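Local coordinates for protein flavin-dependent monooxygenase, oxygenase subunit HsaA (Rhodococcus sp., PDB 2RFQ) that catalyses the FMNH2-dependent ortho-hydroxylation of the steroid metabolite 3-HSA to 3,4-DHSA in bacterial cholesterol breakdown, as the oxygenase component of a two-component monooxygenase, at residues V114-S119 with W150-G155; A121-G126 with G137-S142; G144-S149 with I171-Y176; D165-L170 with H205-F210; D175-D180 with T194-D199. One frame throughout, in Å; residues are numbered along the deposited sequence.

Contact 1 (V114-S119 with W150-G155); sequences VRISSS and WAVLGG
S117 and S119 make the backbone hydrogen bonds to 150-155, each through both its N-H and its C=O. S117 N donates to W150 O at 2.8 Å, and V152 N returns a bond to S117 O. Two residues on, S119 N meets V152 O at 3.1 Å while G154 N donates to S119 O at 2.9 Å. This is a parallel ladder in the beta domain of the acyl-CoA dehydrogenase fold, and S118 and S119 belong to the FMN site inferred by similarity.

Apolar contacts line the face of I116, S118 and V152. I116 CG2 rests 4.0 Å from V152 CG1, and the other branch, V152 CG2, comes within 3.6 Å of S118 CB. Before the strand, V114 swings CG1 anti to its backbone nitrogen (chi1 164°), which carries this methyl to 3.7 Å from CD1 of the W150 indole, at a slant.

The polar ends on the other face bond outside the pair: S117 OG with S142 OG, and S119 OG with A140 O.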
# COMPACT_ATOMS: atom_id res chain seq x y z
N VAL A 114 -18.48 -2.87 -41.95
CA VAL A 114 -17.84 -1.56 -41.81
C VAL A 114 -17.59 -1.24 -40.32
O VAL A 114 -18.42 -1.56 -39.47
CB VAL A 114 -18.69 -0.48 -42.51
CG1 VAL A 114 -18.28 0.93 -42.07
CG2 VAL A 114 -18.59 -0.65 -44.03
N ARG A 115 -16.45 -0.61 -40.04
CA ARG A 115 -16.03 -0.25 -38.68
C ARG A 115 -16.03 1.27 -38.50
O ARG A 115 -15.91 2.05 -39.46
CB ARG A 115 -14.64 -0.79 -38.38
CG ARG A 115 -14.61 -2.31 -38.21
CD ARG A 115 -13.20 -2.78 -37.88
NE ARG A 115 -12.33 -2.87 -39.05
CZ ARG A 115 -12.29 -3.93 -39.87
NH1 ARG A 115 -13.11 -4.98 -39.68
NH2 ARG A 115 -11.45 -3.94 -40.90
N ILE A 116 -16.14 1.66 -37.24
CA ILE A 116 -16.25 3.07 -36.84
C ILE A 116 -15.21 3.29 -35.75
O ILE A 116 -15.06 2.42 -34.89
CB ILE A 116 -17.68 3.31 -36.23
CG1 ILE A 116 -18.78 3.01 -37.25
CG2 ILE A 116 -17.87 4.73 -35.73
CD1 ILE A 116 -19.45 1.67 -37.01
N SER A 117 -14.48 4.41 -35.80
CA SER A 117 -13.57 4.74 -34.69
C SER A 117 -14.19 5.88 -33.90
O SER A 117 -15.26 6.38 -34.29
CB SER A 117 -12.15 5.07 -35.18
OG SER A 117 -12.08 6.34 -35.83
N SER A 118 -13.57 6.28 -32.80
CA SER A 118 -14.18 7.38 -32.04
C SER A 118 -13.17 8.27 -31.39
O SER A 118 -11.99 7.94 -31.29
CB SER A 118 -15.07 6.82 -30.92
OG SER A 118 -14.24 6.18 -29.95
N SER A 119 -13.66 9.42 -30.92
CA SER A 119 -12.91 10.20 -29.94
C SER A 119 -13.99 10.95 -29.19
O SER A 119 -14.60 11.86 -29.74
CB SER A 119 -11.93 11.15 -30.64
OG SER A 119 -11.23 11.95 -29.69
N TRP A 150 -15.67 5.37 -40.73
CA TRP A 150 -16.49 6.41 -40.10
C TRP A 150 -15.92 6.69 -38.72
O TRP A 150 -15.22 5.84 -38.15
CB TRP A 150 -17.91 5.91 -39.84
CG TRP A 150 -18.73 5.69 -41.10
CD1 TRP A 150 -18.64 4.61 -41.94
CD2 TRP A 150 -19.75 6.54 -41.64
NE1 TRP A 150 -19.53 4.75 -42.97
CE2 TRP A 150 -20.23 5.92 -42.81
CE3 TRP A 150 -20.31 7.77 -41.24
CZ2 TRP A 150 -21.25 6.48 -43.61
CZ3 TRP A 150 -21.34 8.34 -42.04
CH2 TRP A 150 -21.78 7.68 -43.21
N ALA A 151 -16.24 7.86 -38.17
CA ALA A 151 -15.89 8.16 -36.78
C ALA A 151 -17.08 8.73 -36.06
O ALA A 151 -17.90 9.41 -36.68
CB ALA A 151 -14.72 9.14 -36.71
N VAL A 152 -17.19 8.42 -34.77
CA VAL A 152 -18.13 9.14 -33.91
C VAL A 152 -17.33 10.01 -32.96
O VAL A 152 -16.40 9.54 -32.27
CB VAL A 152 -19.10 8.20 -33.16
CG1 VAL A 152 -20.13 7.62 -34.13
CG2 VAL A 152 -18.35 7.08 -32.42
N LEU A 153 -17.66 11.29 -32.99
CA LEU A 153 -16.82 12.32 -32.41
C LEU A 153 -17.62 13.13 -31.41
O LEU A 153 -18.66 13.69 -31.75
CB LEU A 153 -16.26 13.22 -33.53
CG LEU A 153 -15.41 12.45 -34.57
CD1 LEU A 153 -15.07 13.36 -35.75
CD2 LEU A 153 -14.17 11.89 -33.93
N GLY A 154 -17.15 13.15 -30.15
CA GLY A 154 -17.91 13.77 -29.06
C GLY A 154 -17.67 15.28 -28.99
O GLY A 154 -16.54 15.76 -29.11
N GLY A 155 -18.74 16.04 -28.79
CA GLY A 155 -18.55 17.47 -28.62
C GLY A 155 -19.84 18.18 -28.34
O GLY A 155 -20.92 17.58 -28.45

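Contact 2 (A121-G126 with G137-S142); sequences APMGAG and GAWAWS
M123, a selenomethionine, sets CG opposite its own carbonyl carbon (chi1 -69°) and then bends at chi3 (-92°), so SE and CE run along the backbone of A140 while CB stays against the indole of W139. The two segments belong to the beta hairpin of strands 124-129 and 132-142, at the end away from its turn, where the chain is just entering the first strand.

One backbone bond joins them, A138 N to M123 O at 3.0 Å. Beside it G124 and G137 form an antiparallel non-hydrogen-bonded pair, and with no side chain on either glycine the CA atoms approach to 3.7 Å. The indole of W139 packs against that spot: G124 CA lies over one ring face, 3.4 Å from W139 CZ2. M123 CB covers the same indole further along, making a CH-pi contact 4.1 Å from the centroid of the five-membered ring. The indole N-H is engaged by G154 O, on the neighbouring strand 150-159, which probably limits how the ring can turn.

W141, next but one along and assigned to the FMN site by similarity, packs on A346 of a second subunit. At the far end of the selenomethionine, SE sits 3.8 Å from A140 CB and CE 3.3 Å from A140 O.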
# COMPACT_ATOMS: atom_id res chain seq x y z
N ALA A 121 -13.93 12.59 -26.14
CA ALA A 121 -13.57 13.81 -25.42
C ALA A 121 -13.88 15.03 -26.29
O ALA A 121 -13.74 14.96 -27.52
CB ALA A 121 -12.10 13.80 -25.05
N PRO A 122 -14.29 16.15 -25.68
CA PRO A 122 -14.66 17.27 -26.53
C PRO A 122 -13.43 17.96 -27.11
O PRO A 122 -12.76 18.73 -26.41
CB PRO A 122 -15.40 18.22 -25.59
CG PRO A 122 -14.89 17.89 -24.21
CD PRO A 122 -14.47 16.44 -24.24
N MSE A 123 -13.14 17.66 -28.37
CA MSE A 123 -12.02 18.28 -29.08
C MSE A 123 -12.49 18.92 -30.39
O MSE A 123 -11.70 19.16 -31.31
CB MSE A 123 -10.88 17.27 -29.27
CG MSE A 123 -10.24 16.92 -27.94
SE MSE A 123 -8.72 15.71 -28.13
CE MSE A 123 -9.65 14.04 -27.92
N GLY A 124 -13.79 19.21 -30.43
CA GLY A 124 -14.40 19.91 -31.54
C GLY A 124 -15.83 20.26 -31.15
O GLY A 124 -16.24 20.01 -30.02
N ALA A 125 -16.58 20.83 -32.08
CA ALA A 125 -17.93 21.29 -31.78
C ALA A 125 -18.73 21.37 -33.07
O ALA A 125 -18.14 21.43 -34.16
CB ALA A 125 -17.90 22.66 -31.08
N GLY A 126 -20.06 21.39 -32.93
CA GLY A 126 -20.96 21.47 -34.07
C GLY A 126 -21.89 22.66 -33.94
O GLY A 126 -22.58 22.80 -32.94
N GLY A 137 -13.12 20.34 -35.72
CA GLY A 137 -12.38 19.79 -34.60
C GLY A 137 -11.10 19.08 -34.99
O GLY A 137 -10.83 18.88 -36.16
N ALA A 138 -10.33 18.73 -33.97
CA ALA A 138 -9.15 17.89 -34.14
C ALA A 138 -9.13 16.91 -32.97
O ALA A 138 -8.57 17.17 -31.89
CB ALA A 138 -7.87 18.77 -34.19
N TRP A 139 -9.75 15.76 -33.21
CA TRP A 139 -10.01 14.79 -32.16
C TRP A 139 -8.87 13.77 -32.06
O TRP A 139 -8.75 12.88 -32.91
CB TRP A 139 -11.32 14.05 -32.44
CG TRP A 139 -12.56 14.72 -31.94
CD1 TRP A 139 -13.10 14.61 -30.70
CD2 TRP A 139 -13.43 15.59 -32.69
NE1 TRP A 139 -14.28 15.34 -30.62
CE2 TRP A 139 -14.48 15.97 -31.82
CE3 TRP A 139 -13.41 16.09 -34.00
CZ2 TRP A 139 -15.53 16.81 -32.23
CZ3 TRP A 139 -14.45 16.94 -34.41
CH2 TRP A 139 -15.50 17.28 -33.52
N ALA A 140 -8.05 13.92 -31.02
CA ALA A 140 -6.91 13.02 -30.75
C ALA A 140 -7.35 11.69 -30.15
O ALA A 140 -8.52 11.51 -29.78
CB ALA A 140 -5.91 13.70 -29.81
N TRP A 141 -6.40 10.77 -30.07
CA TRP A 141 -6.57 9.51 -29.37
C TRP A 141 -7.67 8.61 -29.97
O TRP A 141 -8.38 7.91 -29.23
CB TRP A 141 -6.80 9.71 -27.84
CG TRP A 141 -5.80 10.64 -27.15
CD1 TRP A 141 -5.79 12.00 -27.22
CD2 TRP A 141 -4.72 10.27 -26.29
NE1 TRP A 141 -4.76 12.51 -26.46
CE2 TRP A 141 -4.09 11.47 -25.88
CE3 TRP A 141 -4.23 9.05 -25.80
CZ2 TRP A 141 -2.98 11.48 -25.01
CZ3 TRP A 141 -3.14 9.06 -24.94
CH2 TRP A 141 -2.52 10.27 -24.55
N SER A 142 -7.80 8.61 -31.31
CA SER A 142 -8.82 7.75 -31.95
C SER A 142 -8.18 6.40 -32.24
O SER A 142 -7.65 6.15 -33.31
CB SER A 142 -9.39 8.40 -33.23
OG SER A 142 -10.53 7.66 -33.67

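Contact 3 (G144-S149 with I171-Y176); sequences GCDHAS and IPREDY. With 1PS (3-pyridinium-1-ylpropane-1-sulfonate), chain F.
S149 and R173 meet through their backbones, R173 N donating to S149 O over 2.8 Å from well above the carbonyl plane, just where 171-176 leaves its strand for a short 3-10 turn. From there the side chain of R173 reaches out to the loop 144-149: CG lies anti to the backbone nitrogen (chi1 -170°), and the chain stays extended as far as NE.

Its guanidinium is held by its edges. NH1 takes two carbonyls in the guanidinium plane, A148 O at 3.0 Å, almost in line with the C=O bond, and D146 O at 2.8 Å, which it approaches from above the carbonyl plane. D146 has two conformers, so the salt bridge that one of them makes, OD1 to R173 NH2 at 3.0 Å, is less certain; it is met on the anti side, with carboxylate and guanidinium planes 64° apart.

NE and NH2 also turn to the sulfonate of 1PS. NE reaches O3 at 3.0 Å and NH2 reaches O2 at 2.7 Å, both nearly straight. Separately, a water links C145 O to Y176 OH, 2.7 Å from the phenol oxygen.

Loop carbonyls thus hold NH1 of the arginine while its other edge offers paired N-H groups, the arrangement of an anion-binding site, here the 1PS pocket seen in the crystal; I178 N adds a further hydrogen bond to this sulfonate.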
# COMPACT_ATOMS: atom_id res chain seq x y z
N GLY A 144 -7.20 2.88 -33.31
CA GLY A 144 -7.56 2.08 -34.49
C GLY A 144 -8.25 2.85 -35.61
O GLY A 144 -8.88 2.24 -36.47
N CYS A 145 -8.11 4.18 -35.64
CA CYS A 145 -8.83 4.98 -36.63
C CYS A 145 -8.53 4.60 -38.10
O CYS A 145 -9.39 4.74 -38.96
CB CYS A 145 -8.64 6.48 -36.38
SG CYS A 145 -6.92 7.03 -36.39
N ASP A 146 -7.32 4.10 -38.38
CA ASP A 146 -7.00 3.69 -39.76
C ASP A 146 -7.88 2.52 -40.23
O ASP A 146 -8.08 2.32 -41.43
CB ASP A 146 -5.53 3.32 -39.89
CG ASP A 146 -5.10 3.16 -41.35
OD1 ASP A 146 -5.39 4.05 -42.17
OD2 ASP A 146 -4.46 2.14 -41.65
N HIS A 147 -8.40 1.77 -39.26
CA HIS A 147 -9.16 0.56 -39.55
C HIS A 147 -10.64 0.79 -39.64
O HIS A 147 -11.42 -0.17 -39.62
CB HIS A 147 -8.85 -0.50 -38.50
CG HIS A 147 -7.44 -1.00 -38.59
ND1 HIS A 147 -6.97 -1.69 -39.68
CD2 HIS A 147 -6.39 -0.88 -37.73
CE1 HIS A 147 -5.70 -1.99 -39.49
NE2 HIS A 147 -5.32 -1.51 -38.32
N ALA A 148 -11.04 2.06 -39.72
CA ALA A 148 -12.46 2.41 -39.74
C ALA A 148 -12.73 3.34 -40.90
O ALA A 148 -11.81 4.00 -41.39
CB ALA A 148 -12.85 3.10 -38.41
N SER A 149 -13.98 3.41 -41.34
CA SER A 149 -14.36 4.28 -42.46
C SER A 149 -15.38 5.34 -42.03
O SER A 149 -15.88 6.10 -42.87
CB SER A 149 -14.85 3.47 -43.67
OG SER A 149 -15.96 2.71 -43.32
N ILE A 171 -19.42 10.85 -38.67
CA ILE A 171 -18.83 11.47 -39.86
C ILE A 171 -18.09 10.41 -40.70
O ILE A 171 -17.34 9.60 -40.13
CB ILE A 171 -17.85 12.60 -39.45
CG1 ILE A 171 -18.56 13.59 -38.52
CG2 ILE A 171 -17.27 13.29 -40.71
CD1 ILE A 171 -17.80 14.93 -38.22
N PRO A 172 -18.33 10.39 -42.03
CA PRO A 172 -17.62 9.39 -42.81
C PRO A 172 -16.19 9.81 -43.10
O PRO A 172 -15.88 11.00 -43.12
CB PRO A 172 -18.43 9.34 -44.11
CG PRO A 172 -18.90 10.79 -44.29
CD PRO A 172 -19.24 11.21 -42.87
N ARG A 173 -15.32 8.84 -43.37
CA ARG A 173 -13.91 9.13 -43.56
C ARG A 173 -13.58 10.05 -44.74
O ARG A 173 -12.56 10.72 -44.72
CB ARG A 173 -13.10 7.82 -43.63
CG ARG A 173 -11.60 8.03 -43.59
CD ARG A 173 -10.96 6.76 -43.12
NE ARG A 173 -9.52 6.86 -43.29
CZ ARG A 173 -8.67 5.88 -42.98
NH1 ARG A 173 -9.15 4.73 -42.48
NH2 ARG A 173 -7.35 6.05 -43.19
N GLU A 174 -14.45 10.11 -45.75
CA GLU A 174 -14.21 11.01 -46.88
C GLU A 174 -14.24 12.48 -46.41
O GLU A 174 -13.70 13.36 -47.08
CB GLU A 174 -15.24 10.77 -47.98
CG GLU A 174 -16.65 11.11 -47.56
CD GLU A 174 -17.71 10.56 -48.48
OE1 GLU A 174 -17.64 9.36 -48.84
OE2 GLU A 174 -18.64 11.32 -48.82
N ASP A 175 -14.84 12.71 -45.24
CA ASP A 175 -14.97 14.06 -44.67
C ASP A 175 -13.95 14.43 -43.61
O ASP A 175 -14.01 15.53 -43.04
CB ASP A 175 -16.39 14.29 -44.13
CG ASP A 175 -17.44 14.39 -45.23
OD1 ASP A 175 -17.08 14.70 -46.39
OD2 ASP A 175 -18.64 14.17 -44.90
N TYR A 176 -13.01 13.54 -43.32
CA TYR A 176 -11.96 13.90 -42.35
C TYR A 176 -10.59 13.42 -42.76
O TYR A 176 -10.46 12.59 -43.64
CB TYR A 176 -12.30 13.43 -40.93
CG TYR A 176 -12.53 11.96 -40.70
CD1 TYR A 176 -11.46 11.05 -40.58
CD2 TYR A 176 -13.82 11.48 -40.54
CE1 TYR A 176 -11.69 9.69 -40.32
CE2 TYR A 176 -14.07 10.13 -40.28
CZ TYR A 176 -13.01 9.24 -40.17
OH TYR A 176 -13.30 7.91 -39.93
S1 1PS F . -7.10 9.67 -44.38
O1 1PS F . -6.50 10.91 -43.82
O2 1PS F . -6.39 8.48 -43.87
O3 1PS F . -8.57 9.54 -44.10
O HOH W 1 -11.38 6.61 -38.61

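Contact 4 (D165-L170 with H205-F210)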
# COMPACT_ATOMS: atom_id res chain seq x y z
N ASP A 165 -25.93 21.12 -25.75
CA ASP A 165 -26.10 19.67 -25.70
C ASP A 165 -24.73 19.08 -25.86
O ASP A 165 -23.82 19.76 -26.32
CB ASP A 165 -26.99 19.22 -26.87
CG ASP A 165 -27.56 17.80 -26.70
OD1 ASP A 165 -27.35 17.14 -25.66
OD2 ASP A 165 -28.26 17.36 -27.63
N PHE A 166 -24.56 17.82 -25.46
CA PHE A 166 -23.31 17.12 -25.73
C PHE A 166 -23.66 15.87 -26.48
O PHE A 166 -24.47 15.06 -26.01
CB PHE A 166 -22.55 16.77 -24.46
CG PHE A 166 -21.12 16.40 -24.72
CD1 PHE A 166 -20.11 17.34 -24.59
CD2 PHE A 166 -20.79 15.11 -25.13
CE1 PHE A 166 -18.77 17.01 -24.85
CE2 PHE A 166 -19.46 14.75 -25.40
CZ PHE A 166 -18.45 15.71 -25.26
N VAL A 167 -23.06 15.71 -27.66
CA VAL A 167 -23.52 14.72 -28.63
C VAL A 167 -22.32 13.98 -29.24
O VAL A 167 -21.17 14.35 -29.00
CB VAL A 167 -24.28 15.42 -29.78
CG1 VAL A 167 -25.47 16.22 -29.26
CG2 VAL A 167 -23.34 16.34 -30.56
N SER A 168 -22.62 12.94 -30.01
CA SER A 168 -21.63 12.37 -30.92
C SER A 168 -22.03 12.68 -32.36
O SER A 168 -23.17 12.45 -32.76
CB SER A 168 -21.54 10.84 -30.75
OG SER A 168 -21.05 10.52 -29.46
N PHE A 169 -21.06 13.19 -33.12
CA PHE A 169 -21.25 13.42 -34.55
C PHE A 169 -20.70 12.23 -35.31
O PHE A 169 -19.52 11.87 -35.16
CB PHE A 169 -20.49 14.68 -34.97
CG PHE A 169 -20.87 15.92 -34.20
CD1 PHE A 169 -22.02 16.64 -34.52
CD2 PHE A 169 -20.07 16.35 -33.14
CE1 PHE A 169 -22.36 17.77 -33.78
CE2 PHE A 169 -20.41 17.51 -32.40
CZ PHE A 169 -21.54 18.21 -32.73
N LEU A 170 -21.55 11.61 -36.13
CA LEU A 170 -21.12 10.48 -36.97
C LEU A 170 -20.69 11.04 -38.33
O LEU A 170 -21.50 11.65 -39.04
CB LEU A 170 -22.28 9.48 -37.16
CG LEU A 170 -22.10 8.33 -38.18
CD1 LEU A 170 -21.01 7.33 -37.77
CD2 LEU A 170 -23.47 7.61 -38.40
N HIS A 205 -29.75 13.50 -38.71
CA HIS A 205 -29.94 12.06 -38.42
C HIS A 205 -28.66 11.35 -38.01
O HIS A 205 -28.71 10.25 -37.48
CB HIS A 205 -30.65 11.34 -39.59
CG HIS A 205 -29.77 11.08 -40.77
ND1 HIS A 205 -29.57 12.01 -41.78
CD2 HIS A 205 -29.04 10.00 -41.12
CE1 HIS A 205 -28.76 11.51 -42.69
NE2 HIS A 205 -28.43 10.28 -42.31
N ARG A 206 -27.52 11.99 -38.25
CA ARG A 206 -26.21 11.43 -37.92
C ARG A 206 -25.63 12.01 -36.62
O ARG A 206 -24.43 11.91 -36.36
CB ARG A 206 -25.25 11.64 -39.08
CG ARG A 206 -25.57 10.79 -40.30
CD ARG A 206 -24.40 10.87 -41.27
NE ARG A 206 -24.74 10.32 -42.58
CZ ARG A 206 -24.10 10.65 -43.69
NH1 ARG A 206 -23.10 11.53 -43.66
NH2 ARG A 206 -24.46 10.11 -44.86
N VAL A 207 -26.49 12.59 -35.78
CA VAL A 207 -26.03 13.15 -34.51
C VAL A 207 -26.89 12.62 -33.36
O VAL A 207 -28.11 12.59 -33.46
CB VAL A 207 -26.08 14.70 -34.55
CG1 VAL A 207 -25.63 15.30 -33.21
CG2 VAL A 207 -25.19 15.20 -35.67
N LEU A 208 -26.23 12.17 -32.29
CA LEU A 208 -26.97 11.56 -31.17
C LEU A 208 -26.55 12.15 -29.84
O LEU A 208 -25.38 12.14 -29.49
CB LEU A 208 -26.72 10.05 -31.13
CG LEU A 208 -27.40 9.27 -29.99
CD1 LEU A 208 -28.91 9.35 -30.04
CD2 LEU A 208 -26.96 7.80 -30.05
N SER A 209 -27.53 12.65 -29.09
CA SER A 209 -27.26 13.24 -27.79
C SER A 209 -27.05 12.16 -26.72
O SER A 209 -27.81 11.21 -26.65
CB SER A 209 -28.43 14.13 -27.38
OG SER A 209 -28.27 14.52 -26.02
N PHE A 210 -26.03 12.31 -25.88
CA PHE A 210 -25.89 11.41 -24.74
C PHE A 210 -27.08 11.49 -23.76
O PHE A 210 -27.42 10.49 -23.12
CB PHE A 210 -24.58 11.66 -24.03
CG PHE A 210 -23.40 11.17 -24.79
CD1 PHE A 210 -23.06 9.81 -24.79
CD2 PHE A 210 -22.65 12.05 -25.56
CE1 PHE A 210 -21.95 9.35 -25.51
CE2 PHE A 210 -21.54 11.60 -26.28
CZ PHE A 210 -21.19 10.25 -26.25
O HOH W 2 -23.78 10.05 -28.45
O HOH W 3 -22.02 12.96 -41.48
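S209 OG gives its proton to D165 OD1 at 2.8 Å, using the syn lone pair of the carboxylate. Next to it F210 N meets F166 O, and the two phenyl rings lie side by side, rim to rim, with CD2 of F166 3.6 Å from CD2 of F210. S168 and L208 then exchange a pair of backbone bonds, S168 N to L208 O at 2.9 Å, and L170 N closes the antiparallel ladder on R206 O, pairing 207-209 with strand 162-172 of the mixed sheet. On the face of V167 and F169, V207 CG1 touches V167 CG2, and V207 CG2 reaches F169 CD1, each at 3.7 Å.

Waters form the next layer. One joins S168 OG to L208 O and stands 3.3 Å above the centre of the F210 ring. Another links L170 O to R206 NH1; NE of the same arginine makes a salt bridge with D106 of helix 101-108.

S209 is also the N-cap of helix 210-214, with a weak bond from K211 N to its OG; D165, accepting from that hydroxyl, would probably make it a better acceptor.

Contact 5 (D175-D180 with T194-D199); sequences DYRIDD and TVVVED. With 1PS (3-pyridinium-1-ylpropane-1-sulfonate), chain F.
R177 and V196 pair as antiparallel neighbours, R177 N to V196 O at 3.0 Å and V196 N to R177 O at 2.8 Å, and D179 repeats the exchange with T194, while the short strand axes run at 140° to each other. A water carries the connection one step past the ladder, bridging D175 O and E198 N.

On the face of R177, D179 and V196, R177 stretches out and then bends at chi3 (79°), laying its guanidinium beside V196 so that V196 CG1 sits over one face, 3.7 Å from NH2. The bend turns the NE edge to D179 on its own strand. That salt bridge is side-on, NE to OD1 at 2.8 Å and NH2 to OD2, both oxygens being met on their syn sides. E198 OE1 extends it into a three-residue network through a long salt bridge at the NH1 edge, 3.7 Å away, with the two planes 78° apart. Strand 177-179 is paired here with 193-198, which itself hydrogen-bonds to 132-142 in the mixed sheet of the beta domain.

On the face of I178 and V195 the contacts across the pair are apolar. V195 CG1 stands over the Y176 ring, 3.8 Å from its centroid in a CH-pi contact, and V197 CG2 packs on Y176 CB. I178, between its two hydrogen-bonded neighbours, points its backbone N-H away from 194-199, where it donates almost straight to 1PS O1 at 2.9 Å.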
# COMPACT_ATOMS: atom_id res chain seq x y z
N ASP A 175 -14.84 12.71 -45.24
CA ASP A 175 -14.97 14.06 -44.67
C ASP A 175 -13.95 14.43 -43.61
O ASP A 175 -14.01 15.53 -43.04
CB ASP A 175 -16.39 14.29 -44.13
CG ASP A 175 -17.44 14.39 -45.23
OD1 ASP A 175 -17.08 14.70 -46.39
OD2 ASP A 175 -18.64 14.17 -44.90
N TYR A 176 -13.01 13.54 -43.32
CA TYR A 176 -11.96 13.90 -42.35
C TYR A 176 -10.59 13.42 -42.76
O TYR A 176 -10.46 12.59 -43.64
CB TYR A 176 -12.30 13.43 -40.93
CG TYR A 176 -12.53 11.96 -40.70
CD1 TYR A 176 -11.46 11.05 -40.58
CD2 TYR A 176 -13.82 11.48 -40.54
CE1 TYR A 176 -11.69 9.69 -40.32
CE2 TYR A 176 -14.07 10.13 -40.28
CZ TYR A 176 -13.01 9.24 -40.17
OH TYR A 176 -13.30 7.91 -39.93
N ARG A 177 -9.57 13.97 -42.10
CA ARG A 177 -8.17 13.60 -42.33
C ARG A 177 -7.60 13.01 -41.05
O ARG A 177 -7.91 13.48 -39.95
CB ARG A 177 -7.38 14.85 -42.73
CG ARG A 177 -5.96 14.59 -43.14
CD ARG A 177 -5.21 15.91 -43.40
NE ARG A 177 -4.76 16.59 -42.18
CZ ARG A 177 -5.17 17.79 -41.78
NH1 ARG A 177 -6.05 18.48 -42.51
NH2 ARG A 177 -4.68 18.33 -40.67
N ILE A 178 -6.78 11.97 -41.18
CA ILE A 178 -6.11 11.40 -40.02
C ILE A 178 -4.66 11.88 -40.03
O ILE A 178 -3.95 11.67 -41.04
CB ILE A 178 -6.18 9.85 -40.02
CG1 ILE A 178 -7.62 9.36 -39.82
CG2 ILE A 178 -5.29 9.29 -38.94
CD1 ILE A 178 -7.84 7.85 -40.05
N ASP A 179 -4.24 12.51 -38.93
CA ASP A 179 -2.85 12.97 -38.76
C ASP A 179 -2.10 11.98 -37.89
O ASP A 179 -2.56 11.66 -36.79
CB ASP A 179 -2.82 14.36 -38.13
CG ASP A 179 -3.14 15.45 -39.14
OD1 ASP A 179 -3.22 15.16 -40.36
OD2 ASP A 179 -3.32 16.61 -38.70
N ASP A 180 -0.95 11.51 -38.38
CA ASP A 180 -0.16 10.52 -37.67
C ASP A 180 0.74 11.22 -36.66
O ASP A 180 1.77 11.80 -37.02
CB ASP A 180 0.67 9.69 -38.65
CG ASP A 180 1.53 8.67 -37.96
OD1 ASP A 180 1.30 8.39 -36.77
OD2 ASP A 180 2.45 8.14 -38.63
N THR A 194 -5.13 11.31 -34.86
CA THR A 194 -5.99 12.47 -34.66
C THR A 194 -6.85 12.69 -35.88
O THR A 194 -6.35 12.76 -37.00
CB THR A 194 -5.14 13.74 -34.32
OG1 THR A 194 -4.42 13.51 -33.10
CG2 THR A 194 -6.01 14.98 -34.16
N VAL A 195 -8.15 12.81 -35.63
CA VAL A 195 -9.16 12.93 -36.68
C VAL A 195 -9.50 14.41 -36.81
O VAL A 195 -10.03 15.03 -35.88
CB VAL A 195 -10.40 12.10 -36.34
CG1 VAL A 195 -11.54 12.41 -37.32
CG2 VAL A 195 -10.05 10.59 -36.35
N VAL A 196 -9.15 14.96 -37.97
CA VAL A 196 -9.22 16.40 -38.21
C VAL A 196 -10.40 16.68 -39.14
O VAL A 196 -10.50 16.11 -40.24
CB VAL A 196 -7.91 16.95 -38.83
CG1 VAL A 196 -8.04 18.46 -39.09
CG2 VAL A 196 -6.70 16.67 -37.92
N VAL A 197 -11.29 17.54 -38.65
CA VAL A 197 -12.57 17.83 -39.31
C VAL A 197 -12.63 19.34 -39.55
O VAL A 197 -12.49 20.11 -38.61
CB VAL A 197 -13.76 17.35 -38.41
CG1 VAL A 197 -15.12 17.67 -39.05
CG2 VAL A 197 -13.66 15.84 -38.13
N GLU A 198 -12.82 19.73 -40.81
CA GLU A 198 -12.78 21.15 -41.18
C GLU A 198 -14.04 21.56 -41.94
O GLU A 198 -14.22 21.18 -43.10
CB GLU A 198 -11.53 21.46 -42.01
CG GLU A 198 -10.24 21.09 -41.29
CD GLU A 198 -8.98 21.41 -42.07
OE1 GLU A 198 -7.90 21.44 -41.44
OE2 GLU A 198 -9.07 21.66 -43.29
N ASP A 199 -14.89 22.33 -41.28
CA ASP A 199 -16.06 22.92 -41.93
C ASP A 199 -16.93 21.87 -42.62
O ASP A 199 -17.29 21.99 -43.80
CB ASP A 199 -15.59 23.99 -42.93
CG ASP A 199 -16.72 24.80 -43.53
OD1 ASP A 199 -17.71 25.08 -42.81
OD2 ASP A 199 -16.62 25.17 -44.73
S1 1PS F . -7.10 9.67 -44.38
O1 1PS F . -6.50 10.91 -43.82
O2 1PS F . -6.39 8.48 -43.87
O3 1PS F . -8.57 9.54 -44.10
O HOH W 4 -12.64 17.97 -42.97

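All five contacts are built on or at the edge of one mixed sheet, the beta domain of an acyl-CoA dehydrogenase-like chain whose remainder is mainly helical. Contact 1 sits centrally, about 7 Å from contact 3 and 10 Å from contact 2, centre to centre. Strand 150-159 joins contact 1 to strand 162-172, which serves contacts 3 and 4, while strand 132-142 leads from contact 2 to strand 193-198 of contact 5. Along the chain the segments of contacts 1 and 3 alternate, contact 2 lies within the span of contact 1, and contact 5 within that of contact 4. Contacts 3 and 5 share D175 and Y176 and hold one sulfonate; contacts 1 and 2 carry residues of the inferred FMN site.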